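Local coordinates for Endoglucanase(Endo-1,4-beta-glucanase)protein (Pseudomonas stutzeri, PDB 6R2J) that probably hydrolyses beta-1,4-glycosidic bonds of cellulose-like glucans, as a family 5 endoglucanase, and is captured here with cellobiose, at residues Leu11-Val16 with Thr319-Thr324; Lys45-Gln50 with Ile296-Gly301; Gly91-Leu96 with Gly135-Asp140. All coordinates share one frame; numbering follows the deposited sequence. Where two conformers were deposited one is given.

Contact 1 (Leu11-Val16 with Thr319-Thr324)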
ATOM      1  N   LEU A  11      14.474  -8.935   7.046  1.00 12.01           N
ATOM      2  CA  LEU A  11      13.036  -8.860   6.823  1.00 11.47           C
ATOM      3  C   LEU A  11      12.721  -8.724   5.338  1.00 10.03           C
ATOM      4  O   LEU A  11      13.545  -8.235   4.563  1.00  9.19           O
ATOM      5  CB  LEU A  11      12.417  -7.690   7.577  1.00 11.94           C
ATOM      6  CG  LEU A  11      12.702  -7.660   9.078  1.00 14.55           C
ATOM      7  CD1 LEU A  11      11.989  -6.446   9.689  1.00 14.89           C
ATOM      8  CD2 LEU A  11      12.256  -8.932   9.744  1.00 18.06           C
ATOM      9  N   ALA A  12      11.525  -9.202   4.949  1.00 10.00           N
ATOM     10  CA  ALA A  12      10.976  -8.955   3.607  1.00  8.97           C
ATOM     11  C   ALA A  12      10.440  -7.530   3.615  1.00  9.36           C
ATOM     12  O   ALA A  12       9.278  -7.290   3.937  1.00  9.03           O
ATOM     13  CB  ALA A  12       9.882  -9.946   3.232  1.00  8.89           C
ATOM     14  N   LEU A  13      11.313  -6.566   3.271  1.00  9.72           N
ATOM     15  CA  LEU A  13      10.976  -5.155   3.345  1.00  8.97           C
ATOM     16  C   LEU A  13      10.349  -4.651   2.055  1.00  8.79           C
ATOM     17  O   LEU A  13       9.410  -3.851   2.103  1.00  8.38           O
ATOM     18  CB  LEU A  13      12.233  -4.328   3.613  1.00  9.38           C
ATOM     19  CG  LEU A  13      12.911  -4.383   4.980  1.00  9.75           C
ATOM     20  CD1 LEU A  13      14.134  -3.417   4.942  1.00 10.35           C
ATOM     21  CD2 LEU A  13      11.975  -3.997   6.140  1.00 11.62           C
ATOM     22  N   HIS A  14      10.846  -5.102   0.903  1.00  8.50           N
ATOM     23  CA  HIS A  14      10.535  -4.480  -0.379  1.00  9.44           C
ATOM     24  C   HIS A  14       9.681  -5.401  -1.224  1.00 10.26           C
ATOM     25  O   HIS A  14      10.127  -6.475  -1.661  1.00 11.20           O
ATOM     26  CB  HIS A  14      11.809  -4.061  -1.092  1.00 10.82           C
ATOM     27  CG  HIS A  14      12.611  -3.088  -0.296  1.00 10.75           C
ATOM     28  ND1 HIS A  14      12.061  -1.937   0.218  1.00 10.09           N
ATOM     29  CD2 HIS A  14      13.885  -3.131   0.155  1.00 10.74           C
ATOM     30  CE1 HIS A  14      12.973  -1.292   0.923  1.00  9.88           C
ATOM     31  NE2 HIS A  14      14.092  -1.987   0.883  1.00 10.53           N
ATOM     32  N   GLY A  15       8.440  -4.973  -1.412  1.00 10.05           N
ATOM     33  CA  GLY A  15       7.441  -5.795  -2.026  1.00 10.39           C
ATOM     34  C   GLY A  15       6.853  -5.088  -3.204  1.00  8.44           C
ATOM     35  O   GLY A  15       7.496  -4.185  -3.760  1.00  8.09           O
ATOM     36  N   VAL A  16       5.624  -5.490  -3.565  1.00  6.81           N
ATOM     37  CA  VAL A  16       4.981  -5.046  -4.789  1.00  6.70           C
ATOM     38  C   VAL A  16       3.503  -4.840  -4.537  1.00  7.33           C
ATOM     39  O   VAL A  16       2.864  -5.621  -3.837  1.00  8.20           O
ATOM     40  CB  VAL A  16       5.159  -6.072  -5.933  1.00  9.08           C
ATOM     41  CG1 VAL A  16       6.631  -6.146  -6.420  1.00 10.49           C
ATOM     42  CG2 VAL A  16       4.654  -7.440  -5.512  1.00 10.22           C
ATOM     43  N   THR A 319      15.930  -6.596  12.016  1.00 13.60           N
ATOM     44  CA  THR A 319      15.049  -7.420  12.830  1.00 14.19           C
ATOM     45  C   THR A 319      13.754  -6.722  13.235  1.00 14.81           C
ATOM     46  O   THR A 319      12.801  -7.397  13.640  1.00 16.69           O
ATOM     47  CB  THR A 319      15.792  -7.930  14.079  1.00 15.40           C
ATOM     48  OG1 THR A 319      16.596  -6.895  14.653  1.00 17.56           O
ATOM     49  CG2 THR A 319      16.704  -9.086  13.726  1.00 14.57           C
ATOM     50  N   ALA A 320      13.666  -5.405  13.081  1.00 15.06           N
ATOM     51  CA  ALA A 320      12.429  -4.686  13.345  1.00 13.14           C
ATOM     52  C   ALA A 320      12.158  -3.669  12.245  1.00 12.71           C
ATOM     53  O   ALA A 320      13.075  -3.151  11.597  1.00 14.37           O
ATOM     54  CB  ALA A 320      12.467  -3.974  14.710  1.00 13.60           C
ATOM     55  N   ILE A 321      10.866  -3.395  12.039  1.00 12.55           N
ATOM     56  CA  ILE A 321      10.447  -2.330  11.137  1.00 14.01           C
ATOM     57  C   ILE A 321      10.885  -1.000  11.725  1.00 14.36           C
ATOM     58  O   ILE A 321      10.688  -0.741  12.924  1.00 14.21           O
ATOM     59  CB  ILE A 321       8.932  -2.395  10.865  1.00 14.75           C
ATOM     60  CG1 ILE A 321       8.650  -3.766  10.223  1.00 16.97           C
ATOM     61  CG2 ILE A 321       8.508  -1.214   9.999  1.00 12.61           C
ATOM     62  CD1 ILE A 321       9.335  -3.989   8.840  1.00 18.94           C
ATOM     63  N   GLY A 322      11.549  -0.180  10.900  1.00 14.70           N
ATOM     64  CA  GLY A 322      11.981   1.134  11.307  1.00 14.91           C
ATOM     65  C   GLY A 322      11.041   2.202  10.799  1.00 13.31           C
ATOM     66  O   GLY A 322       9.903   1.915  10.413  1.00 11.91           O
ATOM     67  N   PRO A 323      11.528   3.469  10.755  1.00 15.76           N
ATOM     68  CA  PRO A 323      12.905   3.838  11.178  1.00 17.98           C
ATOM     69  C   PRO A 323      13.176   3.779  12.708  1.00 21.44           C
ATOM     70  O   PRO A 323      12.253   3.606  13.525  1.00 20.62           O
ATOM     71  CB  PRO A 323      13.073   5.272  10.634  1.00 15.36           C
ATOM     72  CG  PRO A 323      11.663   5.823  10.715  1.00 15.96           C
ATOM     73  CD  PRO A 323      10.743   4.651  10.348  1.00 15.23           C
ATOM     74  N   THR A 324      14.460   3.896  13.053  1.00 25.04           N
ATOM     75  CA  THR A 324      14.863   3.855  14.448  1.00 31.06           C
ATOM     76  C   THR A 324      14.594   5.225  15.061  1.00 34.02           C
ATOM     77  O   THR A 324      15.172   6.216  14.600  1.00 32.66           O
ATOM     78  CB  THR A 324      16.335   3.504  14.533  1.00 33.88           C
ATOM     79  OG1 THR A 324      17.072   4.328  13.622  1.00 36.23           O
ATOM     80  CG2 THR A 324      16.529   2.053  14.152  1.00 33.62           C
TER
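Leu11 and Thr319 mark the closest backbone approach, their CA atoms 6.5 Å apart, and from there the two chains diverge: Leu11-Val16 runs through a turn into the strand that starts at His14, whereas Thr319-Thr324 has no regular secondary structure. No hydrogen bond joins the segments, and the 168 Å² they bury is apolar contact made mainly by three side chains. Leu11 points its CB at the opposite chain and leads with one methyl, CD1, which lies 3.8 Å from the carbonyl carbon C of Ala320. Leu11 CD1 also meets Ile321 CD1 at 3.7 Å, the two side chains crossing obliquely. Ile321 does not start out toward the leucines; with CG1 anti to its own carbonyl carbon (chi1 -60°) and a further bend at chi2 (-63°), the delta methyl is carried round to them. There it also meets Leu13, whose CD2 lies 3.8 Å from Ile321 CD1, these side chains sliding past each other in opposite directions. One isoleucine methyl is thus shared between two leucine branches, while Trp3 packs against the same isoleucine. Ala12, between the two leucines, is the centre of an inverse gamma turn; its own CB points away from the contact and touches Asn6 and Arg53. The backbone close by is tied to the C-terminal region at a second place, through the hydrogen bond from Asn316 ND2 to Leu11 O. Further along, Pro323, preceded by a cis peptide bond, rests on helix 229-244. The contact packs the C-terminal tail against the segment leading into strand 14-18, the first strand of the family 5 TIM barrel, at the bottom of the barrel.

Contact 2 (Lys45-Gln50 with Ile296-Gly301)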
ATOM      1  N   LYS A  45       3.498 -16.853  -7.424  1.00 12.15           N
ATOM      2  CA  LYS A  45       4.660 -17.704  -7.662  1.00 11.47           C
ATOM      3  C   LYS A  45       5.802 -16.914  -8.296  1.00 10.66           C
ATOM      4  O   LYS A  45       6.963 -17.041  -7.882  1.00 12.64           O
ATOM      5  CB  LYS A  45       4.255 -18.867  -8.571  1.00 13.09           C
ATOM      6  CG  LYS A  45       5.340 -19.924  -8.896  1.00 14.79           C
ATOM      7  CD  LYS A  45       6.201 -20.284  -7.717  1.00 16.62           C
ATOM      8  CE  LYS A  45       7.070 -21.496  -8.006  1.00 17.21           C
ATOM      9  NZ  LYS A  45       6.974 -22.002  -9.386  1.00 18.21           N
ATOM     10  N   TYR A  46       5.504 -16.112  -9.318  1.00 10.27           N
ATOM     11  CA  TYR A  46       6.552 -15.303  -9.925  1.00 10.16           C
ATOM     12  C   TYR A  46       7.244 -14.430  -8.881  1.00  9.32           C
ATOM     13  O   TYR A  46       8.473 -14.421  -8.783  1.00 11.34           O
ATOM     14  CB  TYR A  46       6.001 -14.437 -11.058  1.00 11.01           C
ATOM     15  CG  TYR A  46       7.076 -13.518 -11.603  1.00 10.35           C
ATOM     16  CD1 TYR A  46       8.090 -14.008 -12.392  1.00 10.98           C
ATOM     17  CD2 TYR A  46       7.091 -12.164 -11.286  1.00 10.98           C
ATOM     18  CE1 TYR A  46       9.096 -13.160 -12.854  1.00 11.82           C
ATOM     19  CE2 TYR A  46       8.058 -11.320 -11.737  1.00 10.68           C
ATOM     20  CZ  TYR A  46       9.068 -11.811 -12.517  1.00 12.01           C
ATOM     21  OH  TYR A  46      10.056 -10.960 -12.966  1.00 13.00           O
ATOM     22  N   TYR A  47       6.484 -13.663  -8.103  1.00  9.60           N
ATOM     23  CA  TYR A  47       7.138 -12.710  -7.202  1.00  9.37           C
ATOM     24  C   TYR A  47       7.842 -13.430  -6.069  1.00  9.83           C
ATOM     25  O   TYR A  47       8.946 -13.054  -5.684  1.00 11.17           O
ATOM     26  CB  TYR A  47       6.153 -11.641  -6.731  1.00  9.43           C
ATOM     27  CG  TYR A  47       5.764 -10.751  -7.887  1.00  8.62           C
ATOM     28  CD1 TYR A  47       6.620  -9.729  -8.345  1.00  9.55           C
ATOM     29  CD2 TYR A  47       4.585 -10.968  -8.566  1.00  9.33           C
ATOM     30  CE1 TYR A  47       6.281  -8.930  -9.439  1.00  9.68           C
ATOM     31  CE2 TYR A  47       4.220 -10.190  -9.645  1.00 11.75           C
ATOM     32  CZ  TYR A  47       5.050  -9.160 -10.083  1.00 11.50           C
ATOM     33  OH  TYR A  47       4.643  -8.392 -11.157  1.00 11.69           O
ATOM     34  N   ALA A  48       7.253 -14.508  -5.561  1.00 11.05           N
ATOM     35  CA  ALA A  48       7.988 -15.360  -4.625  1.00 10.50           C
ATOM     36  C   ALA A  48       9.297 -15.843  -5.236  1.00 11.92           C
ATOM     37  O   ALA A  48      10.344 -15.861  -4.572  1.00 12.24           O
ATOM     38  CB  ALA A  48       7.140 -16.575  -4.248  1.00 10.30           C
ATOM     39  N   ASP A  49       9.261 -16.258  -6.504  1.00 12.95           N
ATOM     40  CA  ASP A  49      10.486 -16.751  -7.131  1.00 16.07           C
ATOM     41  C   ASP A  49      11.565 -15.672  -7.172  1.00 15.06           C
ATOM     42  O   ASP A  49      12.762 -15.978  -7.168  1.00 15.31           O
ATOM     43  CB  ASP A  49      10.186 -17.264  -8.544  1.00 17.67           C
ATOM     44  CG  ASP A  49       9.569 -18.653  -8.552  1.00 19.28           C
ATOM     45  OD1 ASP A  49       9.420 -19.278  -7.473  1.00 20.33           O
ATOM     46  OD2 ASP A  49       9.222 -19.122  -9.652  1.00 18.96           O
ATOM     47  N   GLN A  50      11.161 -14.412  -7.223  1.00 14.77           N
ATOM     48  CA  GLN A  50      12.075 -13.283  -7.217  1.00 14.65           C
ATOM     49  C   GLN A  50      12.497 -12.870  -5.812  1.00 13.92           C
ATOM     50  O   GLN A  50      13.204 -11.868  -5.670  1.00 15.14           O
ATOM     51  CB  GLN A  50      11.409 -12.105  -7.931  1.00 16.70           C
ATOM     52  CG  GLN A  50      10.896 -12.425  -9.332  1.00 18.35           C
ATOM     53  CD  GLN A  50      12.023 -12.733 -10.363  1.00 21.14           C
ATOM     54  OE1 GLN A  50      13.085 -12.082 -10.376  1.00 21.48           O
ATOM     55  NE2 GLN A  50      11.772 -13.712 -11.241  1.00 22.97           N
ATOM     56  N   ILE A 296       5.818  -3.613 -13.313  1.00  9.93           N
ATOM     57  CA  ILE A 296       6.890  -4.577 -13.079  1.00  9.18           C
ATOM     58  C   ILE A 296       6.488  -6.014 -13.426  1.00 11.03           C
ATOM     59  O   ILE A 296       7.300  -6.937 -13.245  1.00 11.95           O
ATOM     60  CB  ILE A 296       7.357  -4.437 -11.617  1.00  9.40           C
ATOM     61  CG1 ILE A 296       8.740  -5.042 -11.370  1.00 12.56           C
ATOM     62  CG2 ILE A 296       6.362  -5.084 -10.696  1.00  9.80           C
ATOM     63  CD1 ILE A 296       9.287  -4.817  -9.941  1.00 11.07           C
ATOM     64  N   GLU A 297       5.283  -6.224 -13.964  1.00 11.35           N
ATOM     65  CA  GLU A 297       4.856  -7.552 -14.374  1.00 10.00           C
ATOM     66  C   GLU A 297       5.656  -8.001 -15.595  1.00  9.59           C
ATOM     67  O   GLU A 297       5.756  -7.242 -16.573  1.00  9.29           O
ATOM     68  CB  GLU A 297       3.375  -7.498 -14.696  1.00 10.15           C
ATOM     69  CG  GLU A 297       2.724  -8.822 -15.004  1.00 11.46           C
ATOM     70  CD  GLU A 297       2.743  -9.759 -13.850  1.00 11.04           C
ATOM     71  OE1 GLU A 297       2.795  -9.281 -12.712  1.00 10.79           O
ATOM     72  OE2 GLU A 297       2.705 -10.979 -14.089  1.00 12.57           O
ATOM     73  N   PRO A 298       6.259  -9.208 -15.568  1.00 10.88           N
ATOM     74  CA  PRO A 298       7.031  -9.677 -16.726  1.00 10.76           C
ATOM     75  C   PRO A 298       6.186  -9.922 -17.970  1.00 12.62           C
ATOM     76  O   PRO A 298       4.961 -10.101 -17.941  1.00 12.44           O
ATOM     77  CB  PRO A 298       7.661 -10.980 -16.239  1.00 11.93           C
ATOM     78  CG  PRO A 298       6.770 -11.430 -15.110  1.00 11.76           C
ATOM     79  CD  PRO A 298       6.372 -10.158 -14.438  1.00  9.83           C
ATOM     80  N   ARG A 299       6.890  -9.894 -19.093  1.00 13.17           N
ATOM     81  CA  ARG A 299       6.296  -9.939 -20.416  1.00 15.93           C
ATOM     82  C   ARG A 299       7.115 -10.944 -21.195  1.00 19.36           C
ATOM     83  O   ARG A 299       8.325 -10.773 -21.312  1.00 19.51           O
ATOM     84  CB  ARG A 299       6.445  -8.608 -21.151  1.00 16.93           C
ATOM     85  CG  ARG A 299       5.889  -7.435 -20.430  1.00 17.55           C
ATOM     86  CD  ARG A 299       6.245  -6.134 -21.114  1.00 17.78           C
ATOM     87  NE  ARG A 299       5.756  -5.037 -20.295  1.00 19.22           N
ATOM     88  CZ  ARG A 299       5.727  -3.761 -20.658  1.00 19.12           C
ATOM     89  NH1 ARG A 299       6.182  -3.414 -21.858  1.00 17.82           N
ATOM     90  NH2 ARG A 299       5.253  -2.839 -19.799  1.00 19.69           N
ATOM     91  N   ASN A 300       6.453 -11.957 -21.752  1.00 22.35           N
ATOM     92  CA  ASN A 300       7.152 -12.978 -22.526  1.00 25.18           C
ATOM     93  C   ASN A 300       8.113 -13.753 -21.653  1.00 24.69           C
ATOM     94  O   ASN A 300       9.081 -14.334 -22.164  1.00 25.82           O
ATOM     95  CB  ASN A 300       7.961 -12.375 -23.677  1.00 29.02           C
ATOM     96  CG  ASN A 300       7.366 -11.076 -24.201  1.00 31.78           C
ATOM     97  OD1 ASN A 300       7.935  -9.966 -24.041  1.00 33.73           O
ATOM     98  ND2 ASN A 300       6.220 -11.207 -24.864  1.00 32.63           N
ATOM     99  N   GLY A 301       7.834 -13.807 -20.354  1.00 23.84           N
ATOM    100  CA  GLY A 301       8.775 -14.393 -19.425  1.00 23.16           C
ATOM    101  C   GLY A 301      10.032 -13.570 -19.204  1.00 22.76           C
ATOM    102  O   GLY A 301      10.953 -14.018 -18.504  1.00 21.56           O
TER
HETATM  103  O   HOH W   1       9.354  -8.525 -13.936  1.00 14.33           O
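Tyr46 and Pro298 meet from opposite directions, the proline ring laid over one face of the tyrosine. Pro298 CG stands 3.5 Å from the centroid of the Tyr46 ring and 14° off its normal, a CH-pi contact, while Pro298 CD comes down beside Tyr46 CE2 at 3.4 Å. Gln50 CG covers the opposite face of the ring, nearer its rim, so the phenol is sandwiched. Its hydroxyl binds Asp303 and accepts a bond from a water that also donates to Ile296 O, 2.7 Å from that oxygen. Helix 41-49, the first barrel helix of this (beta/alpha)8 fold, is joined in this way to the loop leading from the eighth strand, 280-285, to helix 305-311. Tyr46 holds its CG anti to the backbone N, whereas that of Tyr47 is anti to the carbonyl carbon, and Tyr47 presents a ring face to Tyr46 CD2. Tyr47 OH donates to Glu297 OE1 at 2.6 Å, arriving from above the carboxylate, 43° out of that plane; ring and carboxylate planes are 60° apart. Glu297 folds back at chi2 to bring OE1 to the phenol, and Gly286 N donates to the same oxygen. Ile296 CG2 packs obliquely against Tyr47 CE1 at 4.0 Å.

Contact 3 (Gly91-Leu96 with Gly135-Asp140)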
ATOM      1  N   GLY A  91       4.403 -18.337   0.738  1.00 13.20           N
ATOM      2  CA  GLY A  91       5.259 -17.709   1.729  1.00 11.70           C
ATOM      3  C   GLY A  91       5.209 -16.208   1.771  1.00 10.45           C
ATOM      4  O   GLY A  91       6.157 -15.596   2.269  1.00 10.45           O
ATOM      5  N   GLN A  92       4.113 -15.605   1.300  1.00 10.10           N
ATOM      6  CA  GLN A  92       3.921 -14.157   1.275  1.00 10.15           C
ATOM      7  C   GLN A  92       2.845 -13.716   2.277  1.00 10.41           C
ATOM      8  O   GLN A  92       1.966 -14.484   2.679  1.00 11.94           O
ATOM      9  CB  GLN A  92       3.530 -13.673  -0.139  1.00 10.37           C
ATOM     10  CG  GLN A  92       4.620 -13.813  -1.177  1.00 12.03           C
ATOM     11  CD  GLN A  92       4.120 -14.006  -2.596  1.00 11.70           C
ATOM     12  OE1 GLN A  92       3.002 -14.455  -2.851  1.00 11.14           O
ATOM     13  NE2 GLN A  92       4.968 -13.671  -3.534  1.00 12.08           N
ATOM     14  N   LYS A  93       2.899 -12.436   2.651  1.00  9.67           N
ATOM     15  CA  LYS A  93       1.877 -11.826   3.494  0.79 10.00           C
ATOM     16  C   LYS A  93       1.404 -10.536   2.831  1.00  9.27           C
ATOM     17  O   LYS A  93       2.174  -9.828   2.174  1.00  9.17           O
ATOM     18  CB  LYS A  93       2.371 -11.612   4.924  0.79 12.71           C
ATOM     19  CG  LYS A  93       2.799 -12.932   5.602  0.79 13.64           C
ATOM     20  CD  LYS A  93       3.137 -12.738   7.080  0.79 16.20           C
ATOM     21  CE  LYS A  93       3.655 -14.034   7.695  0.79 16.80           C
ATOM     22  NZ  LYS A  93       4.163 -13.902   9.101  0.79 16.57           N
ATOM     23  N   VAL A  94       0.119 -10.256   2.987  1.00  9.40           N
ATOM     24  CA  VAL A  94      -0.566  -9.266   2.169  1.00  8.27           C
ATOM     25  C   VAL A  94      -1.078  -8.121   3.029  1.00  6.72           C
ATOM     26  O   VAL A  94      -1.624  -8.331   4.114  1.00  7.11           O
ATOM     27  CB  VAL A  94      -1.732  -9.925   1.393  1.00  9.70           C
ATOM     28  CG1 VAL A  94      -2.536  -8.899   0.619  1.00 10.13           C
ATOM     29  CG2 VAL A  94      -1.185 -11.051   0.495  1.00 11.76           C
ATOM     30  N   ILE A  95      -0.932  -6.912   2.504  1.00  6.04           N
ATOM     31  CA  ILE A  95      -1.577  -5.721   3.039  1.00  7.61           C
ATOM     32  C   ILE A  95      -2.808  -5.481   2.178  1.00  7.75           C
ATOM     33  O   ILE A  95      -2.704  -5.086   1.013  1.00  8.09           O
ATOM     34  CB  ILE A  95      -0.616  -4.514   3.037  1.00  7.52           C
ATOM     35  CG1 ILE A  95       0.670  -4.862   3.834  1.00  7.19           C
ATOM     36  CG2 ILE A  95      -1.239  -3.222   3.643  1.00  6.29           C
ATOM     37  CD1 ILE A  95       1.674  -3.762   3.918  1.00  7.30           C
ATOM     38  N   LEU A  96      -3.977  -5.712   2.763  1.00  7.83           N
ATOM     39  CA  LEU A  96      -5.223  -5.348   2.105  1.00  7.84           C
ATOM     40  C   LEU A  96      -5.434  -3.839   2.173  1.00  6.87           C
ATOM     41  O   LEU A  96      -5.444  -3.250   3.255  1.00  7.24           O
ATOM     42  CB  LEU A  96      -6.409  -6.073   2.731  1.00  7.91           C
ATOM     43  CG  LEU A  96      -6.367  -7.590   2.526  1.00 10.74           C
ATOM     44  CD1 LEU A  96      -7.623  -8.188   3.137  1.00 12.71           C
ATOM     45  CD2 LEU A  96      -6.242  -7.980   1.075  1.00 10.55           C
ATOM     46  N   GLY A 135      -1.918 -15.528   5.390  1.00 15.90           N
ATOM     47  CA  GLY A 135      -1.396 -14.649   4.384  1.00 13.56           C
ATOM     48  C   GLY A 135      -1.720 -13.203   4.603  1.00 12.45           C
ATOM     49  O   GLY A 135      -1.409 -12.365   3.757  1.00 12.93           O
ATOM     50  N   LEU A 136      -2.334 -12.869   5.728  1.00 11.98           N
ATOM     51  CA  LEU A 136      -2.659 -11.479   6.011  1.00 12.51           C
ATOM     52  C   LEU A 136      -1.563 -10.857   6.866  1.00 11.20           C
ATOM     53  O   LEU A 136      -1.272 -11.347   7.959  1.00 12.38           O
ATOM     54  CB  LEU A 136      -3.987 -11.356   6.751  1.00 12.75           C
ATOM     55  CG  LEU A 136      -4.417  -9.932   7.101  1.00 13.47           C
ATOM     56  CD1 LEU A 136      -4.842  -9.113   5.893  1.00 12.19           C
ATOM     57  CD2 LEU A 136      -5.541 -10.032   8.136  1.00 14.46           C
ATOM     58  N   LEU A 137      -0.983  -9.765   6.386  1.00 10.10           N
ATOM     59  CA  LEU A 137      -0.090  -8.958   7.199  1.00  9.68           C
ATOM     60  C   LEU A 137      -0.822  -7.819   7.891  1.00  9.96           C
ATOM     61  O   LEU A 137      -0.508  -7.499   9.039  1.00 13.48           O
ATOM     62  CB  LEU A 137       0.993  -8.330   6.335  1.00  9.65           C
ATOM     63  CG  LEU A 137       2.091  -7.580   7.082  1.00  9.86           C
ATOM     64  CD1 LEU A 137       2.905  -8.486   7.983  1.00 10.15           C
ATOM     65  CD2 LEU A 137       2.976  -6.902   5.989  1.00 10.80           C
ATOM     66  N   GLY A 138      -1.766  -7.164   7.221  1.00  9.25           N
ATOM     67  CA  GLY A 138      -2.484  -6.091   7.876  1.00  7.51           C
ATOM     68  C   GLY A 138      -3.426  -5.360   6.942  1.00  8.49           C
ATOM     69  O   GLY A 138      -3.653  -5.761   5.793  1.00  8.40           O
ATOM     70  N   TYR A 139      -3.999  -4.289   7.500  1.00  7.80           N
ATOM     71  CA  TYR A 139      -5.072  -3.528   6.863  1.00  8.88           C
ATOM     72  C   TYR A 139      -4.601  -2.101   6.605  1.00  8.30           C
ATOM     73  O   TYR A 139      -4.414  -1.318   7.544  1.00  6.94           O
ATOM     74  CB  TYR A 139      -6.357  -3.470   7.709  1.00  9.98           C
ATOM     75  CG  TYR A 139      -7.004  -4.796   7.978  1.00 11.25           C
ATOM     76  CD1 TYR A 139      -7.212  -5.701   6.938  1.00 12.31           C
ATOM     77  CD2 TYR A 139      -7.411  -5.140   9.253  1.00 12.75           C
ATOM     78  CE1 TYR A 139      -7.787  -6.893   7.157  1.00 14.55           C
ATOM     79  CE2 TYR A 139      -8.004  -6.371   9.495  1.00 14.92           C
ATOM     80  CZ  TYR A 139      -8.186  -7.245   8.434  1.00 15.70           C
ATOM     81  OH  TYR A 139      -8.765  -8.487   8.624  1.00 17.53           O
ATOM     82  N   ASP A 140      -4.468  -1.751   5.333  1.00  8.25           N
ATOM     83  CA  ASP A 140      -4.233  -0.378   4.896  1.00  7.94           C
ATOM     84  C   ASP A 140      -5.639   0.192   4.733  1.00  6.81           C
ATOM     85  O   ASP A 140      -6.300   0.020   3.709  1.00  7.73           O
ATOM     86  CB  ASP A 140      -3.394  -0.427   3.626  1.00  7.53           C
ATOM     87  CG  ASP A 140      -2.900   0.929   3.180  1.00  8.48           C
ATOM     88  OD1 ASP A 140      -3.470   1.971   3.616  1.00  8.40           O
ATOM     89  OD2 ASP A 140      -1.950   0.923   2.350  1.00 10.37           O
TER
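Two neighbouring parallel strands of the TIM barrel, 93-98 and 136-140, run side by side here with a one-residue shift of register: Val94 pairs with Leu136, but Ile95 pairs with Gly138, so Leu137 is the extra residue of a beta bulge. Their short axes approach to 4.2 Å at an angle of 17°. The bulge shows in the bonding of Val94 O, which takes Leu137 N at 2.8 Å and, more weakly, Gly138 N at 3.3 Å. Before it, Val94 N donates to Gly135 O; beyond it, Leu96 N binds Gly138 O and Asp140 N closes the ladder on Leu96 O at 2.7 Å. Leu137 lies alongside Ile95 and points the same way, its CD2 3.8 Å from Ile95 CG1, while its CB sits against Lys93 CB. The other branch of that isoleucine, Ile95 CG2, abuts Asp140 CB at 3.5 Å. On the other face of the sheet Leu96 and Leu136 cross at about a right angle, Leu96 CG to Leu136 CD1 at 4.0 Å, and Leu96 CD1 reaches the edge of the Tyr139 ring. The carboxylate of Asp140 forms a salt bridge with Arg56, and Glu175 and Glu204 lie close to it; that arginine probably offsets the crowding of acidic groups. Val94 and Leu96 pack on Leu84 of helix 74-89, and Leu96 and Tyr139 on Phe130 of helix 116-130, while strand 54-59 bonds to the far edge of 93-98 and strand 171-175 continues the sheet beyond 136-140, with a backbone bond between Tyr139 and Leu171.

All three contacts belong to one barrel. Contact 1 closes nearly the whole chain into a loop, contact 2 is nested inside it, and contact 3 inside that. Contacts 1 and 2 have centres 22 Å apart yet touch where Val16 CG1 packs on Tyr47 CD1 at 4.1 Å, strand 14-18 against the helix that follows it. Contacts 2 and 3 meet through Gln92 NE2, 3.2 Å from Ala48 N. Contacts 1 and 3 both reach the same sheet, the first through strand 14-18, without touching, their nearest atoms about 7 Å apart. The side chain of Asp140 lies about 11 Å from a bound glucose unit, so contact 3 is near, but not part of, the cellobiose pocket, whose residues include Glu144.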